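Local coordinates for periplasmic His/Glu/Gln/Arg/opine family-binding protein (Silicibacter pomeroyi, PDB 3I6V), which binds lysine between its two lobes and probably serves as the periplasmic solute-binding component of an ABC transporter for amino acids, at residues P91-T99 / D147-L156; L105-A114 / A126-T137. One frame throughout, in Å; residues are numbered along the deposited sequence. Where two conformers were deposited one is given.

Contact 1 (P91-T99 / D147-L156); sequences PTASSYVAT and DAVFADRDYL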
loop_
_atom_site.group_PDB
_atom_site.type_symbol
_atom_site.label_atom_id
_atom_site.label_comp_id
_atom_site.label_asym_id
_atom_site.label_seq_id
_atom_site.Cartn_x
_atom_site.Cartn_y
_atom_site.Cartn_z
ATOM N N PRO A 91 -4.408 9.983 3.822
ATOM C CA PRO A 91 -5.402 9.072 3.260
ATOM C C PRO A 91 -5.589 9.401 1.785
ATOM O O PRO A 91 -5.713 10.583 1.434
ATOM C CB PRO A 91 -6.681 9.395 4.056
ATOM C CG PRO A 91 -6.197 10.040 5.346
ATOM C CD PRO A 91 -4.926 10.752 4.981
ATOM N N THR A 92 -5.526 8.399 0.913
ATOM C CA THR A 92 -5.858 8.647 -0.516
ATOM C C THR A 92 -6.978 7.712 -1.009
ATOM O O THR A 92 -7.271 6.698 -0.382
ATOM C CB THR A 92 -4.614 8.618 -1.444
ATOM O OG1 THR A 92 -3.911 7.387 -1.261
ATOM C CG2 THR A 92 -3.644 9.808 -1.135
ATOM N N ALA A 93 -7.598 8.055 -2.130
ATOM C CA ALA A 93 -8.806 7.379 -2.542
ATOM C C ALA A 93 -8.570 5.952 -3.029
ATOM O O ALA A 93 -7.433 5.553 -3.338
ATOM C CB ALA A 93 -9.529 8.204 -3.613
ATOM N N SER A 94 -9.658 5.200 -3.086
ATOM C CA SER A 94 -9.724 3.955 -3.835
ATOM C C SER A 94 -10.612 4.202 -5.056
ATOM O O SER A 94 -11.503 5.084 -5.018
ATOM C CB SER A 94 -10.301 2.860 -2.968
ATOM O OG SER A 94 -9.411 2.543 -1.911
ATOM N N SER A 95 -10.386 3.445 -6.129
ATOM C CA SER A 95 -11.060 3.687 -7.414
ATOM C C SER A 95 -11.306 2.396 -8.148
ATOM O O SER A 95 -10.657 1.377 -7.872
ATOM C CB SER A 95 -10.209 4.570 -8.331
ATOM O OG SER A 95 -9.802 5.750 -7.688
ATOM N N TYR A 96 -12.252 2.446 -9.087
ATOM C CA TYR A 96 -12.529 1.325 -9.966
ATOM C C TYR A 96 -11.800 1.537 -11.287
ATOM O O TYR A 96 -11.738 2.652 -11.806
ATOM C CB TYR A 96 -14.015 1.157 -10.256
ATOM C CG TYR A 96 -14.878 0.808 -9.071
ATOM C CD1 TYR A 96 -15.421 1.816 -8.263
ATOM C CD2 TYR A 96 -15.164 -0.520 -8.766
ATOM C CE1 TYR A 96 -16.232 1.501 -7.154
ATOM C CE2 TYR A 96 -15.967 -0.844 -7.688
ATOM C CZ TYR A 96 -16.494 0.167 -6.892
ATOM O OH TYR A 96 -17.276 -0.187 -5.838
ATOM N N VAL A 97 -11.284 0.448 -11.826
ATOM C CA VAL A 97 -10.663 0.471 -13.161
ATOM C C VAL A 97 -11.221 -0.654 -14.005
ATOM O O VAL A 97 -11.421 -1.760 -13.521
ATOM C CB VAL A 97 -9.110 0.432 -13.121
ATOM C CG1 VAL A 97 -8.532 -0.003 -14.500
ATOM C CG2 VAL A 97 -8.584 1.793 -12.793
ATOM N N ALA A 98 -11.485 -0.348 -15.282
ATOM C CA ALA A 98 -12.120 -1.301 -16.171
ATOM C C ALA A 98 -11.585 -1.173 -17.620
ATOM O O ALA A 98 -10.795 -0.275 -17.925
ATOM C CB ALA A 98 -13.661 -1.081 -16.137
ATOM N N THR A 99 -12.050 -2.059 -18.494
ATOM C CA THR A 99 -11.704 -1.986 -19.937
ATOM C C THR A 99 -12.722 -1.169 -20.776
ATOM O O THR A 99 -12.444 -0.831 -21.930
ATOM C CB THR A 99 -11.535 -3.385 -20.551
ATOM O OG1 THR A 99 -12.770 -4.099 -20.443
ATOM C CG2 THR A 99 -10.435 -4.189 -19.828
ATOM N N ASP A 147 -15.149 -7.887 -14.232
ATOM C CA ASP A 147 -15.708 -6.631 -14.769
ATOM C C ASP A 147 -14.900 -5.373 -14.458
ATOM O O ASP A 147 -14.858 -4.420 -15.246
ATOM C CB ASP A 147 -17.169 -6.490 -14.275
ATOM C CG ASP A 147 -18.076 -7.580 -14.848
ATOM O OD1 ASP A 147 -18.591 -8.453 -14.098
ATOM O OD2 ASP A 147 -18.224 -7.587 -16.091
ATOM N N ALA A 148 -14.276 -5.346 -13.280
ATOM C CA ALA A 148 -13.447 -4.221 -12.890
ATOM C C ALA A 148 -12.554 -4.627 -11.715
ATOM O O ALA A 148 -12.729 -5.684 -11.122
ATOM C CB ALA A 148 -14.316 -3.001 -12.511
ATOM N N VAL A 149 -11.601 -3.775 -11.403
ATOM C CA VAL A 149 -10.763 -3.956 -10.219
ATOM C C VAL A 149 -11.000 -2.737 -9.333
ATOM O O VAL A 149 -11.108 -1.610 -9.841
ATOM C CB VAL A 149 -9.246 -4.078 -10.579
ATOM C CG1 VAL A 149 -8.818 -2.915 -11.488
ATOM C CG2 VAL A 149 -8.387 -4.115 -9.307
ATOM N N PHE A 150 -11.058 -2.965 -8.020
ATOM C CA PHE A 150 -11.162 -1.869 -7.044
ATOM C C PHE A 150 -9.890 -1.878 -6.202
ATOM O O PHE A 150 -9.590 -2.870 -5.546
ATOM C CB PHE A 150 -12.408 -2.098 -6.176
ATOM C CG PHE A 150 -12.722 -0.969 -5.217
ATOM C CD1 PHE A 150 -13.050 0.307 -5.694
ATOM C CD2 PHE A 150 -12.717 -1.202 -3.836
ATOM C CE1 PHE A 150 -13.362 1.346 -4.795
ATOM C CE2 PHE A 150 -13.026 -0.196 -2.923
ATOM C CZ PHE A 150 -13.353 1.089 -3.399
ATOM N N ALA A 151 -9.148 -0.776 -6.229
ATOM C CA ALA A 151 -7.821 -0.731 -5.636
ATOM C C ALA A 151 -7.451 0.679 -5.299
ATOM O O ALA A 151 -8.180 1.619 -5.600
ATOM C CB ALA A 151 -6.755 -1.323 -6.651
ATOM N N ASP A 152 -6.281 0.833 -4.704
ATOM C CA ASP A 152 -5.777 2.134 -4.329
ATOM C C ASP A 152 -5.548 2.969 -5.579
ATOM O O ASP A 152 -4.962 2.464 -6.581
ATOM C CB ASP A 152 -4.471 1.934 -3.602
ATOM C CG ASP A 152 -3.864 3.200 -3.160
ATOM O OD1 ASP A 152 -4.285 3.725 -2.101
ATOM O OD2 ASP A 152 -2.913 3.641 -3.857
ATOM N N ARG A 153 -6.009 4.224 -5.532
ATOM C CA ARG A 153 -5.950 5.106 -6.678
ATOM C C ARG A 153 -4.495 5.368 -7.084
ATOM O O ARG A 153 -4.186 5.421 -8.284
ATOM C CB ARG A 153 -6.661 6.444 -6.426
ATOM C CG ARG A 153 -6.708 7.333 -7.702
ATOM C CD ARG A 153 -7.525 8.642 -7.541
ATOM N NE ARG A 153 -7.343 9.404 -8.764
ATOM C CZ ARG A 153 -8.071 9.245 -9.867
ATOM N NH1 ARG A 153 -9.093 8.390 -9.906
ATOM N NH2 ARG A 153 -7.792 9.977 -10.930
ATOM N N ASP A 154 -3.605 5.545 -6.114
ATOM C CA ASP A 154 -2.233 5.814 -6.481
ATOM C C ASP A 154 -1.504 4.631 -7.114
ATOM O O ASP A 154 -0.545 4.833 -7.881
ATOM C CB ASP A 154 -1.456 6.435 -5.332
ATOM C CG ASP A 154 -1.929 7.860 -5.039
ATOM O OD1 ASP A 154 -2.838 8.350 -5.747
ATOM O OD2 ASP A 154 -1.408 8.471 -4.106
ATOM N N TYR A 155 -1.969 3.416 -6.811
ATOM C CA TYR A 155 -1.460 2.231 -7.468
ATOM C C TYR A 155 -1.985 2.229 -8.925
ATOM O O TYR A 155 -1.231 1.943 -9.894
ATOM C CB TYR A 155 -1.907 0.968 -6.719
ATOM C CG TYR A 155 -1.623 -0.325 -7.470
ATOM C CD1 TYR A 155 -0.307 -0.776 -7.678
ATOM C CD2 TYR A 155 -2.669 -1.091 -7.972
ATOM C CE1 TYR A 155 -0.057 -1.985 -8.374
ATOM C CE2 TYR A 155 -2.442 -2.269 -8.649
ATOM C CZ TYR A 155 -1.147 -2.705 -8.871
ATOM O OH TYR A 155 -0.994 -3.867 -9.589
ATOM N N LEU A 156 -3.264 2.549 -9.078
ATOM C CA LEU A 156 -3.926 2.505 -10.405
ATOM C C LEU A 156 -3.536 3.631 -11.384
ATOM O O LEU A 156 -3.502 3.382 -12.585
ATOM C CB LEU A 156 -5.451 2.428 -10.287
ATOM C CG LEU A 156 -6.010 1.168 -9.624
ATOM C CD1 LEU A 156 -7.491 1.397 -9.198
ATOM C CD2 LEU A 156 -5.862 -0.111 -10.483
HETATM O O HOH W 1 -13.541 -4.288 -17.616
#

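Contact 2 (L105-A114 / A126-T137); sequences LSGIVAAQTA and ATLVEFATPEET. With LYS (lysine), chain B.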
loop_
_atom_site.group_PDB
_atom_site.type_symbol
_atom_site.label_atom_id
_atom_site.label_comp_id
_atom_site.label_asym_id
_atom_site.label_seq_id
_atom_site.Cartn_x
_atom_site.Cartn_y
_atom_site.Cartn_z
ATOM N N LEU A 105 -20.063 -2.287 -12.453
ATOM C CA LEU A 105 -19.439 -2.213 -11.126
ATOM C C LEU A 105 -20.182 -2.997 -10.049
ATOM O O LEU A 105 -19.725 -3.063 -8.908
ATOM C CB LEU A 105 -19.271 -0.754 -10.683
ATOM C CG LEU A 105 -18.536 0.184 -11.628
ATOM C CD1 LEU A 105 -18.219 1.523 -10.945
ATOM C CD2 LEU A 105 -17.254 -0.485 -12.208
ATOM N N SER A 106 -21.329 -3.578 -10.384
ATOM C CA SER A 106 -22.029 -4.454 -9.465
ATOM C C SER A 106 -21.852 -5.900 -9.914
ATOM O O SER A 106 -22.435 -6.807 -9.357
ATOM C CB SER A 106 -23.509 -4.064 -9.345
ATOM O OG SER A 106 -23.650 -2.817 -8.682
ATOM N N GLY A 107 -21.018 -6.110 -10.933
ATOM C CA GLY A 107 -20.718 -7.477 -11.389
ATOM C C GLY A 107 -19.598 -8.109 -10.581
ATOM O O GLY A 107 -19.619 -8.102 -9.320
ATOM N N ILE A 108 -18.622 -8.668 -11.295
ATOM C CA ILE A 108 -17.481 -9.340 -10.665
ATOM C C ILE A 108 -16.365 -8.322 -10.491
ATOM O O ILE A 108 -15.842 -7.784 -11.481
ATOM C CB ILE A 108 -16.998 -10.555 -11.490
ATOM C CG1 ILE A 108 -18.059 -11.674 -11.426
ATOM C CG2 ILE A 108 -15.675 -11.051 -10.953
ATOM C CD1 ILE A 108 -17.996 -12.669 -12.572
ATOM N N VAL A 109 -16.017 -8.039 -9.232
ATOM C CA VAL A 109 -14.987 -7.041 -8.973
ATOM C C VAL A 109 -13.782 -7.716 -8.317
ATOM O O VAL A 109 -13.920 -8.440 -7.338
ATOM C CB VAL A 109 -15.512 -5.793 -8.189
ATOM C CG1 VAL A 109 -14.402 -4.757 -8.009
ATOM C CG2 VAL A 109 -16.660 -5.112 -8.945
ATOM N N ALA A 110 -12.623 -7.549 -8.947
ATOM C CA ALA A 110 -11.369 -8.083 -8.436
ATOM C C ALA A 110 -10.810 -7.141 -7.352
ATOM O O ALA A 110 -10.877 -5.925 -7.476
ATOM C CB ALA A 110 -10.335 -8.218 -9.572
ATOM N N ALA A 111 -10.254 -7.728 -6.302
ATOM C CA ALA A 111 -9.528 -6.939 -5.289
ATOM C C ALA A 111 -8.468 -7.839 -4.704
ATOM O O ALA A 111 -8.634 -9.072 -4.630
ATOM C CB ALA A 111 -10.474 -6.445 -4.167
ATOM N N GLN A 112 -7.382 -7.235 -4.263
ATOM C CA GLN A 112 -6.376 -7.994 -3.531
ATOM C C GLN A 112 -6.895 -8.520 -2.197
ATOM O O GLN A 112 -7.577 -7.798 -1.437
ATOM C CB GLN A 112 -5.099 -7.165 -3.336
ATOM C CG GLN A 112 -3.975 -7.951 -2.601
ATOM C CD GLN A 112 -2.639 -7.230 -2.605
ATOM O OE1 GLN A 112 -2.580 -6.020 -2.709
ATOM N NE2 GLN A 112 -1.561 -7.984 -2.515
ATOM N N THR A 113 -6.533 -9.766 -1.888
ATOM C CA THR A 113 -6.895 -10.390 -0.623
ATOM C C THR A 113 -6.398 -9.578 0.576
ATOM O O THR A 113 -5.366 -8.939 0.489
ATOM C CB THR A 113 -6.272 -11.817 -0.494
ATOM O OG1 THR A 113 -6.618 -12.579 -1.657
ATOM C CG2 THR A 113 -6.852 -12.518 0.650
ATOM N N ALA A 114 -7.133 -9.628 1.680
ATOM C CA ALA A 114 -6.713 -8.971 2.932
ATOM C C ALA A 114 -6.469 -7.464 2.796
ATOM O O ALA A 114 -5.511 -6.948 3.372
ATOM C CB ALA A 114 -5.432 -9.682 3.554
ATOM N N ALA A 126 -21.630 -5.969 -5.227
ATOM C CA ALA A 126 -20.744 -6.617 -6.223
ATOM C C ALA A 126 -20.360 -8.017 -5.765
ATOM O O ALA A 126 -20.456 -8.329 -4.584
ATOM C CB ALA A 126 -19.508 -5.767 -6.499
ATOM N N THR A 127 -19.970 -8.877 -6.710
ATOM C CA THR A 127 -19.388 -10.174 -6.398
ATOM C C THR A 127 -17.860 -10.002 -6.286
ATOM O O THR A 127 -17.212 -9.534 -7.224
ATOM C CB THR A 127 -19.764 -11.209 -7.472
ATOM O OG1 THR A 127 -21.167 -11.456 -7.380
ATOM C CG2 THR A 127 -19.023 -12.537 -7.285
ATOM N N LEU A 128 -17.304 -10.349 -5.124
ATOM C CA LEU A 128 -15.870 -10.180 -4.876
ATOM C C LEU A 128 -15.080 -11.392 -5.359
ATOM O O LEU A 128 -15.384 -12.498 -4.983
ATOM C CB LEU A 128 -15.619 -10.005 -3.372
ATOM C CG LEU A 128 -14.159 -10.065 -2.889
ATOM C CD1 LEU A 128 -13.312 -8.982 -3.480
ATOM C CD2 LEU A 128 -14.068 -10.049 -1.340
ATOM N N VAL A 129 -14.044 -11.174 -6.152
ATOM C CA VAL A 129 -13.012 -12.198 -6.306
ATOM C C VAL A 129 -11.648 -11.658 -5.820
ATOM O O VAL A 129 -11.183 -10.583 -6.242
ATOM C CB VAL A 129 -12.969 -12.808 -7.769
ATOM C CG1 VAL A 129 -12.777 -11.713 -8.814
ATOM C CG2 VAL A 129 -11.886 -13.895 -7.899
ATOM N N GLU A 130 -11.022 -12.419 -4.931
ATOM C CA GLU A 130 -9.751 -12.021 -4.307
ATOM C C GLU A 130 -8.539 -12.644 -4.981
ATOM O O GLU A 130 -8.577 -13.813 -5.308
ATOM C CB GLU A 130 -9.767 -12.447 -2.846
ATOM C CG GLU A 130 -10.754 -11.623 -2.047
ATOM C CD GLU A 130 -10.751 -11.961 -0.564
ATOM O OE1 GLU A 130 -10.065 -11.256 0.203
ATOM O OE2 GLU A 130 -11.466 -12.899 -0.155
ATOM N N PHE A 131 -7.473 -11.859 -5.147
ATOM C CA PHE A 131 -6.207 -12.318 -5.713
ATOM C C PHE A 131 -5.057 -11.991 -4.763
ATOM O O PHE A 131 -5.077 -10.958 -4.082
ATOM C CB PHE A 131 -5.954 -11.628 -7.076
ATOM C CG PHE A 131 -6.969 -11.991 -8.096
ATOM C CD1 PHE A 131 -8.147 -11.238 -8.234
ATOM C CD2 PHE A 131 -6.816 -13.158 -8.846
ATOM C CE1 PHE A 131 -9.126 -11.601 -9.142
ATOM C CE2 PHE A 131 -7.803 -13.536 -9.768
ATOM C CZ PHE A 131 -8.960 -12.752 -9.910
ATOM N N ALA A 132 -4.050 -12.860 -4.753
ATOM C CA ALA A 132 -2.902 -12.748 -3.840
ATOM C C ALA A 132 -2.064 -11.503 -4.086
ATOM O O ALA A 132 -1.511 -10.931 -3.134
ATOM C CB ALA A 132 -2.017 -14.039 -3.928
ATOM N N THR A 133 -1.942 -11.057 -5.338
ATOM C CA THR A 133 -1.009 -9.966 -5.629
ATOM C C THR A 133 -1.721 -8.858 -6.371
ATOM O O THR A 133 -2.764 -9.111 -6.980
ATOM C CB THR A 133 0.194 -10.439 -6.510
ATOM O OG1 THR A 133 -0.292 -10.709 -7.831
ATOM C CG2 THR A 133 0.919 -11.690 -5.902
ATOM N N PRO A 134 -1.168 -7.633 -6.361
ATOM C CA PRO A 134 -1.825 -6.546 -7.085
ATOM C C PRO A 134 -1.847 -6.796 -8.618
ATOM O O PRO A 134 -2.863 -6.574 -9.294
ATOM C CB PRO A 134 -0.941 -5.347 -6.759
ATOM C CG PRO A 134 -0.306 -5.704 -5.386
ATOM C CD PRO A 134 0.029 -7.158 -5.643
ATOM N N GLU A 135 -0.735 -7.288 -9.163
ATOM C CA GLU A 135 -0.712 -7.552 -10.597
ATOM C C GLU A 135 -1.786 -8.548 -11.042
ATOM O O GLU A 135 -2.323 -8.407 -12.128
ATOM C CB GLU A 135 0.685 -7.979 -11.083
ATOM C CG GLU A 135 0.766 -8.126 -12.664
ATOM C CD GLU A 135 0.243 -6.891 -13.490
ATOM O OE1 GLU A 135 0.390 -5.696 -13.055
ATOM O OE2 GLU A 135 -0.313 -7.142 -14.614
ATOM N N GLU A 136 -2.107 -9.541 -10.228
ATOM C CA GLU A 136 -3.160 -10.510 -10.577
ATOM C C GLU A 136 -4.566 -9.883 -10.723
ATOM O O GLU A 136 -5.384 -10.322 -11.552
ATOM C CB GLU A 136 -3.202 -11.669 -9.576
ATOM C CG GLU A 136 -2.079 -12.714 -9.778
ATOM C CD GLU A 136 -1.765 -13.533 -8.511
ATOM O OE1 GLU A 136 -2.496 -13.439 -7.501
ATOM O OE2 GLU A 136 -0.751 -14.283 -8.521
ATOM N N THR A 137 -4.854 -8.873 -9.906
ATOM C CA THR A 137 -6.115 -8.124 -10.049
ATOM C C THR A 137 -6.175 -7.373 -11.370
ATOM O O THR A 137 -7.241 -7.283 -11.971
ATOM C CB THR A 137 -6.367 -7.113 -8.869
ATOM O OG1 THR A 137 -5.445 -6.015 -8.948
ATOM C CG2 THR A 137 -6.203 -7.819 -7.516
HETATM N N LYS B . -3.930 0.446 1.530
HETATM C CA LYS B . -4.796 -0.747 1.254
HETATM C C LYS B . -4.899 -1.638 2.472
HETATM O O LYS B . -4.175 -1.397 3.448
HETATM C CB LYS B . -4.242 -1.553 0.053
HETATM C CG LYS B . -2.896 -2.236 0.296
HETATM C CD LYS B . -2.413 -2.948 -1.015
HETATM C CE LYS B . -1.071 -3.746 -0.824
HETATM N NZ LYS B . -0.600 -4.328 -2.182
HETATM O OXT LYS B . -5.690 -2.624 2.488
#

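Contact 1 (P91-T99 / D147-L156)
The ring of Tyr-96 carries Phe-150 on one face: CD1 of Phe-150 stands 3.5 Å above the tyrosine plane, over its centre. The planes are inclined at 38°, an oblique pairing that presents the hydroxyl end of Tyr-96 to one face of the phenylalanine, toward its rim. CG of Phe-150 is swung anti to the backbone N (chi1 -174°), whereas that of Tyr-96 lies anti to the carbonyl carbon (chi1 -65°); these settings bring the rings together over a non-hydrogen-bonded pair. CZ of Phe-150 reaches CB of Ser-94, 3.6 Å away, where a small residue leaves room for the ring. Helix 116-123 covers the side of the sheet bearing these rings, Tyr-120 stacking on Phe-150.

On the sheet's opposite side, Val-97 and Val-149 lie side by side and point the same way, CB of Val-97 3.7 Å from CG1 of Val-149. CG2 of Val-97 also meets CD1 of Leu-156, whose forked end packs helix 153-162 against the strand. Near the guanidinium of Arg-153, OG of Ser-95 sits at the edge, close to its plane; both side chains share Asp-173 as polar partner, the arginine through a salt bridge.

Four backbone bonds join the pairs Ser-95/Ala-151 and Val-97/Val-149, and a fifth runs from Arg-153 N to Ala-93 O (2.9 Å), extending the ladder into the first turn of the helix. There Asp-152 acts as N-cap, a usual role for aspartate: its OD2 accepts from Tyr-155 N at 3.1 Å and also binds the hydroxyl of Tyr-18. Antiparallel strands 93-98 and 148-152, the latter leading into helix 153-162, form part of the mixed sheet in one lobe of this periplasmic binding protein, with the side chain of Asp-152 about 5 Å (nearest atoms) from the bound lysine.

Contact 2 (L105-A114 / A126-T137)
A right-handed beta-alpha-beta crossover brings strands 108-112 and 127-131 together as parallel neighbours, with Gln-112 at the ligand end of the first. Six backbone hydrogen bonds join them, the first from Thr-127 N to Gly-107 O, the last from Thr-113 N to Phe-131 O. Chi1 of -178° sets CG of Gln-112 trans to the main-chain N, and the extended chain beyond carries the amide to the pocket. There OE1 accepts from NZ of the bound lysine at 2.7 Å, while NE2 donates to Ala-132 O (3.0 Å) from above that carbonyl plane and also binds Glu-12. Glutamine suits the place because one amide both accepts and donates, and these bonds restrain its rotation. Pro-134 runs alongside, its CG 3.5 Å from the ligand NZ.

Helix 116-123 makes the crossover and packs on the face of Val-109 and Leu-128, where CB of Ala-111 meets CD1 of Leu-128 at 3.9 Å. The opposite face holds Ile-108, whose CG2 touches CG1 of Val-129, and Ala-110, small enough to receive CE1 of Phe-131 at 3.6 Å. Helix 134-142 begins with a capping box: Thr-133 OG1 accepts from Glu-136 N (3.2 Å), and Glu-136 OE1 accepts from Thr-133 N.

How the contacts relate
From the N terminus, the chain enters contact 1 on strand 93-98 and then contact 2 on strand 108-112. Helix 116-123 leads back to strand 127-131, closing the short loop of contact 2; helix 134-142 then brings the chain to strand 148-152, which closes the longer loop of contact 1. Contact 2 therefore lies wholly within the sequence span of contact 1. Strand 148-152 sits between strands 93-98 and 108-112, joining both contacts in one sheet: Ala-148 O accepts a hydrogen bond from Ala-110 N, and Asp-147 OD1 one from Ile-108 N. At the ligand end, the hydroxyl of Tyr-155 packs against Pro-134, bringing the starts of the two helices together.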